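Local coordinates for protein coenzyme A transferase (Yersinia pestis, PDB 3QLI) that probably transfers coenzyme A from an acyl-CoA to a carboxylic acid such as acetate, at residues Leu339-Leu343 with Arg393-Ile398; Ser426-Leu431 with Lys451-Ile455. All coordinates share one frame; numbering follows the deposited sequence.

Contact 1 and contact 2 lie about 13 Å apart, centre to centre, in the C-terminal half of the chain, and each is partly buried. Contact 1 pairs two short strands and is mostly backbone chemistry; it holds Leu339 and Arg393, which bind coenzyme A in a crystal structure of this protein. Contact 2 lies farther from the middle of the chain, away from those sites, where the C-terminal tail meets helix 426-434 by one hydroxyl bond and small apolar groups, with the second subunit beside it. Leu343 and Pro396 of contact 1 join the two, packing on Leu454 and Met452 of contact 2.

Contact 1 of 2, residues Leu339-Leu343 with Arg393-Ile398; sequences LQIDL and RIIPRI
Arg393 sends CG out anti to its carbonyl carbon (chi1 -71°) and stays extended as far as NE, which carries its guanidinium across to the backbone of Leu339. Asp342 instead holds CG between its backbone N and carbonyl carbon (chi1 75°), turning the carboxylate to the turn that follows strand 394-395. Between these ends lies a small mixed sheet of three strands in which 340-342, the middle one, runs parallel to 394-395 and antiparallel to 347-348. Ile341 N donates to Arg393 O at 2.9 Å, and Ile341 O in turn accepts from Ile395 N, so Ile341 grips the neighbouring strand with both of its backbone polar atoms.

On one face of the sheet Ile341 and Ile394 meet, CB of the first against CD1 of the second at 3.9 Å; Ile394 also packs on Ile433 of helix 426-434 and Leu445 of helix 439-451. The other face carries Asp342 and Ile395, and CD1 of Ile395 reaches back to the amide of Gln340, 3.7 Å from NE2; Asn348 holds the OE1 of that amide. A classic beta bulge places Leu339 and Gln340 both opposite Asn348 of strand 347-348. NH1 of Arg393 donates a hydrogen bond to Leu339 O at 2.8 Å, with the oxygen at the guanidinium edge and close to its plane. Both residues are seen binding coenzyme A in a structure of this protein, and this bond probably helps to set their relative position. At the far end Thr344 and Ala346 hold OD1 of Asp342, while its OD2 takes Ile398 N at 3.0 Å through the anti lone pair, with an almost straight N-H...O angle of 171°.

Contact 2 of 2, residues Ser426-Leu431 with Lys451-Ile455; sequences STERAL and KMHLI
Thr427 OG1 approaches the flat carbonyl group of Leu454 within its plane and donates to Leu454 O at 2.7 Å, with a C=O...donor angle of 155°. The CA of Thr427 adds a CA-H...O contact to the same oxygen at 3.3 Å. Here the first turns of helix 426-434 receive the chain terminus, which leaves helix 439-451 through a Schellman motif with His453 at positive phi, so the last two residues double back onto helix 426-434.

Beyond the hydroxyl the fit is apolar. Setting OG1 anti to its carbonyl carbon (chi1 -60°) lets Thr427 present both branches, OG1 to Leu454 O and CG2 to CG2 of Ile455 at 4.0 Å, the two side chains crossing at about a right angle. One turn on, CB of Ala430 touches that Ile455 methyl at 3.8 Å and also CB of Leu454, while CD2 of Leu431 comes to Ile455 CG2 from farther along the helix. Ile455 rests on Thr446 and Ala449 of helix 439-451 as well, which places it between the two helices.

The carbonyl of Leu454 thus accepts from a hydroxyl of its own chain and from Lys119 NZ of the second subunit, probably a charged ammonium, so the docked tail takes part in the dimer interface.

Contact 1 of 2, residues Leu339-Leu343 with Arg393-Ile398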
# COMPACT_ATOMS: atom_id res chain seq x y z
N LEU A 339 -2.22 18.33 0.31
CA LEU A 339 -1.87 19.61 0.95
C LEU A 339 -0.41 19.98 0.67
O LEU A 339 -0.08 21.15 0.50
CB LEU A 339 -2.12 19.55 2.46
CG LEU A 339 -3.60 19.42 2.84
CD1 LEU A 339 -3.77 19.46 4.36
CD2 LEU A 339 -4.42 20.52 2.18
N GLN A 340 0.45 18.97 0.65
CA GLN A 340 1.88 19.21 0.42
C GLN A 340 2.49 18.10 -0.42
O GLN A 340 2.05 16.95 -0.37
CB GLN A 340 2.64 19.23 1.75
CG GLN A 340 2.09 20.15 2.81
CD GLN A 340 2.84 19.98 4.10
OE1 GLN A 340 2.96 18.87 4.62
NE2 GLN A 340 3.40 21.07 4.62
N ILE A 341 3.52 18.46 -1.18
CA ILE A 341 4.33 17.49 -1.90
C ILE A 341 5.78 17.78 -1.56
O ILE A 341 6.21 18.93 -1.62
CB ILE A 341 4.14 17.61 -3.43
CG1 ILE A 341 2.66 17.45 -3.81
CG2 ILE A 341 4.99 16.57 -4.15
CD1 ILE A 341 2.42 17.58 -5.33
N ASP A 342 6.55 16.76 -1.20
CA ASP A 342 7.95 17.05 -0.90
C ASP A 342 8.88 16.67 -2.05
O ASP A 342 8.43 16.15 -3.07
CB ASP A 342 8.40 16.50 0.47
CG ASP A 342 8.60 14.98 0.49
OD1 ASP A 342 8.73 14.35 -0.59
OD2 ASP A 342 8.68 14.44 1.63
N LEU A 343 10.17 16.98 -1.90
CA LEU A 343 11.11 16.79 -2.99
C LEU A 343 11.43 15.33 -3.31
O LEU A 343 12.12 15.05 -4.29
CB LEU A 343 12.40 17.59 -2.73
CG LEU A 343 12.18 19.10 -2.71
CD1 LEU A 343 13.47 19.86 -2.38
CD2 LEU A 343 11.59 19.58 -4.05
N ARG A 393 3.68 24.98 -0.91
CA ARG A 393 3.11 23.65 -0.66
C ARG A 393 4.01 22.57 -1.24
O ARG A 393 3.78 21.37 -1.02
CB ARG A 393 1.68 23.54 -1.21
CG ARG A 393 0.66 24.35 -0.40
CD ARG A 393 -0.75 24.15 -0.94
NE ARG A 393 -1.77 24.79 -0.11
CZ ARG A 393 -2.23 24.30 1.04
NH1 ARG A 393 -1.74 23.16 1.53
NH2 ARG A 393 -3.17 24.96 1.71
N ILE A 394 5.04 23.00 -1.96
CA ILE A 394 6.11 22.10 -2.39
C ILE A 394 7.24 22.29 -1.39
O ILE A 394 7.79 23.38 -1.28
CB ILE A 394 6.62 22.42 -3.81
CG1 ILE A 394 5.45 22.47 -4.81
CG2 ILE A 394 7.72 21.42 -4.22
CD1 ILE A 394 4.60 21.18 -4.89
N ILE A 395 7.59 21.24 -0.65
CA ILE A 395 8.47 21.40 0.50
C ILE A 395 9.64 20.43 0.45
O ILE A 395 9.60 19.42 -0.27
CB ILE A 395 7.71 21.24 1.84
CG1 ILE A 395 7.15 19.82 1.98
CG2 ILE A 395 6.59 22.27 1.93
CD1 ILE A 395 6.55 19.53 3.36
N PRO A 396 10.70 20.72 1.22
CA PRO A 396 11.84 19.80 1.20
C PRO A 396 11.44 18.39 1.64
O PRO A 396 11.77 17.43 0.95
CB PRO A 396 12.80 20.41 2.23
CG PRO A 396 12.44 21.89 2.26
CD PRO A 396 10.94 21.90 2.08
N ARG A 397 10.73 18.29 2.76
CA ARG A 397 10.47 17.00 3.39
C ARG A 397 9.26 17.05 4.31
O ARG A 397 9.18 17.88 5.22
CB ARG A 397 11.71 16.57 4.19
CG ARG A 397 11.66 15.15 4.74
CD ARG A 397 12.92 14.84 5.53
NE ARG A 397 12.92 13.48 6.06
CZ ARG A 397 12.49 13.15 7.28
NH1 ARG A 397 12.03 14.08 8.11
NH2 ARG A 397 12.54 11.88 7.68
N ILE A 398 8.31 16.15 4.09
CA ILE A 398 7.11 16.09 4.93
C ILE A 398 7.51 15.73 6.37
O ILE A 398 8.39 14.90 6.59
CB ILE A 398 6.11 15.07 4.36
CG1 ILE A 398 5.48 15.63 3.07
CG2 ILE A 398 5.03 14.73 5.40
CD1 ILE A 398 4.90 14.54 2.14

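Contact 2 of 2, residues Ser426-Leu431 with Lys451-Ile455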
# COMPACT_ATOMS: atom_id res chain seq x y z
N SER A 426 16.17 9.73 -7.40
CA SER A 426 15.93 10.79 -6.43
C SER A 426 16.33 12.16 -6.97
O SER A 426 15.67 13.16 -6.70
CB SER A 426 16.70 10.50 -5.14
OG SER A 426 16.12 9.41 -4.46
N THR A 427 17.42 12.20 -7.72
CA THR A 427 17.90 13.45 -8.31
C THR A 427 16.95 13.94 -9.39
O THR A 427 16.60 15.12 -9.43
CB THR A 427 19.31 13.29 -8.92
OG1 THR A 427 20.22 12.89 -7.89
CG2 THR A 427 19.77 14.60 -9.55
N GLU A 428 16.54 13.04 -10.28
CA GLU A 428 15.63 13.42 -11.36
C GLU A 428 14.29 13.90 -10.79
O GLU A 428 13.70 14.86 -11.30
CB GLU A 428 15.43 12.25 -12.34
CG GLU A 428 16.70 11.89 -13.14
CD GLU A 428 16.59 10.55 -13.87
OE1 GLU A 428 16.01 9.60 -13.30
OE2 GLU A 428 17.08 10.43 -15.01
N ARG A 429 13.81 13.22 -9.75
CA ARG A 429 12.57 13.64 -9.09
C ARG A 429 12.68 15.03 -8.49
O ARG A 429 11.83 15.89 -8.74
CB ARG A 429 12.18 12.67 -7.97
CG ARG A 429 11.73 11.33 -8.46
CD ARG A 429 11.32 10.42 -7.30
NE ARG A 429 10.70 9.21 -7.81
CZ ARG A 429 9.59 8.67 -7.32
NH1 ARG A 429 8.98 9.23 -6.29
NH2 ARG A 429 9.09 7.56 -7.86
N ALA A 430 13.72 15.26 -7.68
CA ALA A 430 13.87 16.56 -7.03
C ALA A 430 13.94 17.68 -8.06
O ALA A 430 13.26 18.69 -7.92
CB ALA A 430 15.12 16.58 -6.12
N LEU A 431 14.72 17.48 -9.10
CA LEU A 431 14.88 18.53 -10.12
C LEU A 431 13.56 18.83 -10.84
O LEU A 431 13.23 19.99 -11.08
CB LEU A 431 15.96 18.15 -11.14
CG LEU A 431 17.41 18.08 -10.62
CD1 LEU A 431 18.32 17.48 -11.68
CD2 LEU A 431 17.93 19.46 -10.20
N LYS A 451 21.27 19.93 0.31
CA LYS A 451 21.54 19.61 1.71
C LYS A 451 21.02 18.22 2.08
O LYS A 451 21.65 17.51 2.87
CB LYS A 451 20.91 20.65 2.63
CG LYS A 451 21.29 22.09 2.29
CD LYS A 451 20.97 23.06 3.41
CE LYS A 451 21.23 24.50 2.98
NZ LYS A 451 22.62 24.68 2.47
N MET A 452 19.88 17.85 1.52
CA MET A 452 19.30 16.52 1.73
C MET A 452 20.06 15.49 0.91
O MET A 452 19.85 14.29 1.05
CB MET A 452 17.82 16.51 1.35
CG MET A 452 16.95 17.37 2.27
SD MET A 452 15.26 17.57 1.67
CE MET A 452 14.72 15.85 1.61
N HIS A 453 20.95 15.97 0.04
CA HIS A 453 21.72 15.09 -0.82
C HIS A 453 20.84 14.37 -1.84
O HIS A 453 21.20 13.30 -2.33
CB HIS A 453 22.53 14.08 -0.01
CG HIS A 453 23.63 14.71 0.79
ND1 HIS A 453 24.90 14.89 0.29
CD2 HIS A 453 23.64 15.20 2.05
CE1 HIS A 453 25.65 15.47 1.22
NE2 HIS A 453 24.91 15.67 2.29
N LEU A 454 19.70 14.96 -2.16
CA LEU A 454 18.90 14.46 -3.26
C LEU A 454 19.59 14.75 -4.59
O LEU A 454 19.52 13.95 -5.52
CB LEU A 454 17.50 15.07 -3.24
CG LEU A 454 16.69 14.71 -1.99
CD1 LEU A 454 15.32 15.38 -2.01
CD2 LEU A 454 16.57 13.20 -1.83
N ILE A 455 20.27 15.89 -4.68
CA ILE A 455 20.95 16.26 -5.92
C ILE A 455 22.44 16.53 -5.70
O ILE A 455 22.94 16.40 -4.59
CB ILE A 455 20.27 17.48 -6.60
CG1 ILE A 455 20.52 18.76 -5.82
CG2 ILE A 455 18.76 17.27 -6.72
CD1 ILE A 455 19.68 19.92 -6.32